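SIR4-interacting protein SIF2 (Saccharomyces cerevisiae, PDB 1R5M) antagonizes telomeric silencing in yeast, belongs to the Set3 corepressor complex, and may recruit SIR4 to non-telomeric sites. Local coordinates at residues Ile244-Pro249 against Ser266-Leu271; Asp301-Cys306 against Arg313-Lys318. All coordinates share one frame; numbering follows the deposited sequence.

Interaction 1: residues Ile244-Pro249 against Ser266-Leu271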
loop_
_atom_site.group_PDB
_atom_site.type_symbol
_atom_site.label_atom_id
_atom_site.label_comp_id
_atom_site.label_asym_id
_atom_site.label_seq_id
_atom_site.Cartn_x
_atom_site.Cartn_y
_atom_site.Cartn_z
ATOM N N ILE A 244 -12.735 -6.347 -17.757
ATOM C CA ILE A 244 -13.036 -5.089 -18.430
ATOM C C ILE A 244 -14.124 -4.297 -17.718
ATOM O O ILE A 244 -15.169 -4.841 -17.366
ATOM C CB ILE A 244 -13.493 -5.346 -19.887
ATOM C CG1 ILE A 244 -12.444 -6.182 -20.628
ATOM C CG2 ILE A 244 -13.720 -4.021 -20.603
ATOM C CD1 ILE A 244 -11.078 -5.532 -20.715
ATOM N N GLY A 245 -13.871 -3.010 -17.515
ATOM C CA GLY A 245 -14.845 -2.167 -16.843
ATOM C C GLY A 245 -14.350 -0.762 -16.551
ATOM O O GLY A 245 -15.052 0.213 -16.816
ATOM N N HIS A 246 -13.146 -0.644 -16.001
ATOM C CA HIS A 246 -12.593 0.671 -15.685
ATOM C C HIS A 246 -12.265 1.488 -16.931
ATOM O O HIS A 246 -11.961 0.930 -17.988
ATOM C CB HIS A 246 -11.338 0.525 -14.820
ATOM C CG HIS A 246 -11.627 0.163 -13.398
ATOM N ND1 HIS A 246 -12.364 0.974 -12.560
ATOM C CD2 HIS A 246 -11.260 -0.910 -12.656
ATOM C CE1 HIS A 246 -12.437 0.416 -11.364
ATOM N NE2 HIS A 246 -11.775 -0.727 -11.396
ATOM N N HIS A 247 -12.327 2.811 -16.798
ATOM C CA HIS A 247 -12.044 3.708 -17.914
ATOM C C HIS A 247 -10.803 4.559 -17.667
ATOM O O HIS A 247 -10.578 5.554 -18.356
ATOM C CB HIS A 247 -13.234 4.638 -18.171
ATOM C CG HIS A 247 -14.541 3.926 -18.323
ATOM N ND1 HIS A 247 -15.190 3.328 -17.264
ATOM C CD2 HIS A 247 -15.321 3.718 -19.410
ATOM C CE1 HIS A 247 -16.315 2.783 -17.693
ATOM N NE2 HIS A 247 -16.418 3.005 -18.991
ATOM N N GLY A 248 -9.999 4.172 -16.684
ATOM C CA GLY A 248 -8.797 4.925 -16.384
ATOM C C GLY A 248 -7.759 4.049 -15.710
ATOM O O GLY A 248 -8.052 2.898 -15.388
ATOM N N PRO A 249 -6.538 4.560 -15.485
ATOM C CA PRO A 249 -5.471 3.788 -14.840
ATOM C C PRO A 249 -5.912 3.119 -13.539
ATOM O O PRO A 249 -6.745 3.650 -12.800
ATOM C CB PRO A 249 -4.384 4.832 -14.621
ATOM C CG PRO A 249 -4.546 5.716 -15.826
ATOM C CD PRO A 249 -6.047 5.891 -15.891
ATOM N N SER A 266 -9.711 2.924 -9.489
ATOM C CA SER A 266 -9.173 3.547 -10.689
ATOM C C SER A 266 -9.203 5.067 -10.661
ATOM O O SER A 266 -9.896 5.677 -9.843
ATOM C CB SER A 266 -9.967 3.048 -11.900
ATOM O OG SER A 266 -9.668 3.789 -13.070
ATOM N N ASP A 267 -8.431 5.670 -11.559
ATOM C CA ASP A 267 -8.397 7.119 -11.679
ATOM C C ASP A 267 -9.778 7.561 -12.148
ATOM O O ASP A 267 -10.128 8.737 -12.029
ATOM C CB ASP A 267 -7.362 7.563 -12.717
ATOM C CG ASP A 267 -5.936 7.466 -12.212
ATOM O OD1 ASP A 267 -5.725 7.045 -11.057
ATOM O OD2 ASP A 267 -5.018 7.819 -12.983
ATOM N N ASP A 268 -10.562 6.619 -12.677
ATOM C CA ASP A 268 -11.900 6.943 -13.164
ATOM C C ASP A 268 -12.886 7.246 -12.043
ATOM O O ASP A 268 -14.066 7.494 -12.297
ATOM C CB ASP A 268 -12.452 5.845 -14.103
ATOM C CG ASP A 268 -12.812 4.538 -13.389
ATOM O OD1 ASP A 268 -12.879 4.498 -12.145
ATOM O OD2 ASP A 268 -13.054 3.542 -14.108
ATOM N N GLY A 269 -12.391 7.238 -10.808
ATOM C CA GLY A 269 -13.224 7.553 -9.661
ATOM C C GLY A 269 -14.148 6.465 -9.151
ATOM O O GLY A 269 -15.032 6.737 -8.338
ATOM N N THR A 270 -13.948 5.234 -9.606
ATOM C CA THR A 270 -14.805 4.144 -9.160
ATOM C C THR A 270 -14.039 2.974 -8.575
ATOM O O THR A 270 -12.833 2.823 -8.785
ATOM C CB THR A 270 -15.646 3.554 -10.311
ATOM O OG1 THR A 270 -14.786 2.851 -11.220
ATOM C CG2 THR A 270 -16.387 4.653 -11.059
ATOM N N LEU A 271 -14.771 2.162 -7.824
ATOM C CA LEU A 271 -14.242 0.934 -7.257
ATOM C C LEU A 271 -15.027 -0.165 -7.941
ATOM O O LEU A 271 -16.213 0.001 -8.230
ATOM C CB LEU A 271 -14.533 0.821 -5.763
ATOM C CG LEU A 271 -13.902 1.795 -4.783
ATOM C CD1 LEU A 271 -14.285 1.368 -3.373
ATOM C CD2 LEU A 271 -12.391 1.807 -4.953
#
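Two donors of the 244-249 loop grip Asp-268 OD2: the ring nitrogen His-246 ND1 at 3.1 Å and the backbone nitrogen His-247 N at 2.9 Å. The imidazole N-H reaches the oxygen on its syn side with OD2 almost in the ring plane, although ring and carboxylate planes are turned 46° apart; the backbone N-H comes from the anti side and is straighter, at 167°. At Asp-268 OD1 the backbone bond from Thr-270 N (2.9 Å) closes an Asx turn, and the Thr-270 hydroxyl adds a second donor, OG1 at 2.7 Å, fixing the group's rotation. This carboxylate is within reach because chi1 of Asp-268 (71°) sets CG between backbone N and carbonyl carbon. An alanine here would probably leave His-246 ND1 and His-247 N without their shared acceptor and the imidazole freer to turn. Ser-266 CB lies over one face of that ring, 3.6 Å from its centroid, a CH-pi contact that suits a small residue, while His-246 NE2 is hydrogen-bonded to Ser-264 OG. Farther along, Asp-267 N donates to Pro-249 O at 2.9 Å. His-246, Ser-264 and Asp-268 match that part of the Asp-His-Ser/Thr-Trp hydrogen-bond network of WD40 repeats and hold the loop before strand 250-256 to the turn after strand 261-266. With both ring nitrogens of the buried His-246 engaged and OD2 accepting two hydrogen bonds, the carboxylate is probably ionised.

Interaction 2: residues Asp301-Cys306 against Arg313-Lys318; sequences DKVISC and RLWSLK
Chi1 of -44° turns the Trp-315 indole beside its own backbone N, and chi1 of 56° stands Ser-305 OG between its backbone N and carbonyl carbon, so that Trp-315 NE1 meets Ser-305 OG at 3.0 Å. The bond is nearly straight, 176° at the hydrogen, with the oxygen in the ring plane, and His-288 NE2 is a second hydrogen-bond partner of the same hydroxyl. A small serine leaves room for the indole edge, whose N-H an all-carbon aromatic would lack. Val-303 lies on the same face, its CG2 3.8 Å from Trp-315 CB, and Leu-271 of strand 271-274 packs against this group. On the other face Leu-314 CD1 approaches Ile-304 CB at 4.1 Å. Backbone bonds join the hydrogen-bonded pairs Val-303/Trp-315 and Ser-305/Arg-313. Beyond the strand, Leu-317 N donates to Asp-301 O at 2.9 Å; a water hydrogen-bonds to both Asp-301 O and Ser-316 OG, itself also hydrogen-bonded to Gln-319 N. Strands 302-307 and 311-316 thus form a hairpin in a WD40 propeller blade: Trp-315, Ser-305 and His-288 are the Trp-Ser-His portion of the WD40 hydrogen-bond network, with Trp-315 at the tryptophan of the Trp-Asp signature and Ser-316 where its aspartate would stand.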
loop_
_atom_site.group_PDB
_atom_site.type_symbol
_atom_site.label_atom_id
_atom_site.label_comp_id
_atom_site.label_asym_id
_atom_site.label_seq_id
_atom_site.Cartn_x
_atom_site.Cartn_y
_atom_site.Cartn_z
ATOM N N ASP A 301 -17.484 -8.108 3.723
ATOM C CA ASP A 301 -18.689 -7.532 3.131
ATOM C C ASP A 301 -18.631 -6.038 2.854
ATOM O O ASP A 301 -19.620 -5.455 2.413
ATOM C CB ASP A 301 -19.899 -7.796 4.034
ATOM C CG ASP A 301 -19.951 -9.220 4.545
ATOM O OD1 ASP A 301 -19.880 -10.156 3.722
ATOM O OD2 ASP A 301 -20.071 -9.398 5.777
ATOM N N LYS A 302 -17.486 -5.415 3.110
ATOM C CA LYS A 302 -17.355 -3.980 2.887
ATOM C C LYS A 302 -15.975 -3.620 2.356
ATOM O O LYS A 302 -15.023 -4.381 2.510
ATOM C CB LYS A 302 -17.569 -3.215 4.201
ATOM C CG LYS A 302 -18.875 -3.509 4.926
ATOM C CD LYS A 302 -18.951 -2.726 6.234
ATOM C CE LYS A 302 -20.166 -3.128 7.055
ATOM N NZ LYS A 302 -20.088 -4.550 7.508
ATOM N N VAL A 303 -15.888 -2.458 1.716
ATOM C CA VAL A 303 -14.621 -1.935 1.222
ATOM C C VAL A 303 -14.627 -0.451 1.559
ATOM O O VAL A 303 -15.688 0.157 1.705
ATOM C CB VAL A 303 -14.427 -2.126 -0.307
ATOM C CG1 VAL A 303 -14.267 -3.605 -0.624
ATOM C CG2 VAL A 303 -15.593 -1.537 -1.079
ATOM N N ILE A 304 -13.441 0.118 1.721
ATOM C CA ILE A 304 -13.324 1.527 2.059
ATOM C C ILE A 304 -12.326 2.164 1.108
ATOM O O ILE A 304 -11.350 1.533 0.697
ATOM C CB ILE A 304 -12.889 1.697 3.542
ATOM C CG1 ILE A 304 -12.962 3.169 3.950
ATOM C CG2 ILE A 304 -11.485 1.138 3.754
ATOM C CD1 ILE A 304 -12.863 3.378 5.456
ATOM N N SER A 305 -12.590 3.410 0.740
ATOM C CA SER A 305 -11.720 4.119 -0.183
ATOM C C SER A 305 -11.553 5.577 0.208
ATOM O O SER A 305 -12.370 6.129 0.942
ATOM C CB SER A 305 -12.306 4.050 -1.598
ATOM O OG SER A 305 -13.633 4.564 -1.623
ATOM N N CYS A 306 -10.472 6.187 -0.261
ATOM C CA CYS A 306 -10.252 7.607 -0.022
ATOM C C CYS A 306 -9.780 8.196 -1.341
ATOM O O CYS A 306 -9.218 7.495 -2.194
ATOM C CB CYS A 306 -9.277 7.866 1.134
ATOM S SG CYS A 306 -7.675 7.104 1.024
ATOM N N ARG A 313 -14.893 6.924 1.953
ATOM C CA ARG A 313 -16.186 6.287 1.771
ATOM C C ARG A 313 -16.162 4.802 2.080
ATOM O O ARG A 313 -15.276 4.076 1.626
ATOM C CB ARG A 313 -16.674 6.520 0.338
ATOM C CG ARG A 313 -16.858 7.999 0.014
ATOM C CD ARG A 313 -17.207 8.251 -1.443
ATOM N NE ARG A 313 -17.163 9.680 -1.744
ATOM C CZ ARG A 313 -18.230 10.424 -2.010
ATOM N NH1 ARG A 313 -19.439 9.878 -2.022
ATOM N NH2 ARG A 313 -18.087 11.721 -2.253
ATOM N N LEU A 314 -17.140 4.367 2.869
ATOM C CA LEU A 314 -17.282 2.964 3.256
ATOM C C LEU A 314 -18.462 2.420 2.461
ATOM O O LEU A 314 -19.568 2.973 2.512
ATOM C CB LEU A 314 -17.554 2.852 4.760
ATOM C CG LEU A 314 -17.746 1.439 5.316
ATOM C CD1 LEU A 314 -16.441 0.657 5.218
ATOM C CD2 LEU A 314 -18.200 1.528 6.765
ATOM N N TRP A 315 -18.224 1.332 1.734
ATOM C CA TRP A 315 -19.240 0.737 0.874
ATOM C C TRP A 315 -19.679 -0.648 1.329
ATOM O O TRP A 315 -18.874 -1.427 1.829
ATOM C CB TRP A 315 -18.702 0.637 -0.558
ATOM C CG TRP A 315 -17.963 1.864 -1.049
ATOM C CD1 TRP A 315 -16.647 2.175 -0.841
ATOM C CD2 TRP A 315 -18.496 2.911 -1.865
ATOM N NE1 TRP A 315 -16.326 3.351 -1.488
ATOM C CE2 TRP A 315 -17.446 3.821 -2.122
ATOM C CE3 TRP A 315 -19.763 3.169 -2.406
ATOM C CZ2 TRP A 315 -17.624 4.968 -2.901
ATOM C CZ3 TRP A 315 -19.939 4.310 -3.177
ATOM C CH2 TRP A 315 -18.876 5.194 -3.418
ATOM N N SER A 316 -20.961 -0.948 1.132
ATOM C CA SER A 316 -21.529 -2.242 1.502
ATOM C C SER A 316 -21.770 -3.117 0.277
ATOM O O SER A 316 -22.472 -2.716 -0.652
ATOM C CB SER A 316 -22.858 -2.042 2.237
ATOM O OG SER A 316 -23.574 -3.265 2.351
ATOM N N LEU A 317 -21.184 -4.310 0.261
ATOM C CA LEU A 317 -21.401 -5.222 -0.857
ATOM C C LEU A 317 -22.776 -5.877 -0.728
ATOM O O LEU A 317 -23.460 -6.100 -1.725
ATOM C CB LEU A 317 -20.316 -6.306 -0.902
ATOM C CG LEU A 317 -19.027 -5.942 -1.646
ATOM C CD1 LEU A 317 -18.286 -4.831 -0.911
ATOM C CD2 LEU A 317 -18.152 -7.180 -1.765
ATOM N N LYS A 318 -23.187 -6.164 0.505
ATOM C CA LYS A 318 -24.474 -6.806 0.745
ATOM C C LYS A 318 -25.658 -5.939 0.341
ATOM O O LYS A 318 -26.670 -6.454 -0.130
ATOM C CB LYS A 318 -24.600 -7.202 2.221
ATOM C CG LYS A 318 -23.644 -8.319 2.617
ATOM C CD LYS A 318 -23.566 -8.516 4.119
ATOM C CE LYS A 318 -24.840 -9.092 4.699
ATOM N NZ LYS A 318 -24.667 -9.350 6.162
HETATM O O HOH W 1 -22.091 -5.239 3.534
#

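In the fold
Interactions 1 and 2 lie in successive WD repeats, the fifth and sixth, with centres about 16 Å apart. Each mixes buried residues with more exposed ones, but they hold different elements. Interaction 1 ties a loop entering a blade to a turn between two of its strands, and polar side chains do most of the work. Interaction 2 pairs neighbouring strands; regular backbone bonds carry most of it, with one side-chain bond from indole to hydroxyl, and apolar side chains pack on both faces. The two meet where the blades pack: Leu-271, at the end of the 266-271 segment, places CD1 3.4 Å from Trp-315 NE1 and also packs on Val-303 and Ser-305, so a packing contact between blades complements the polar bonding within each repeat.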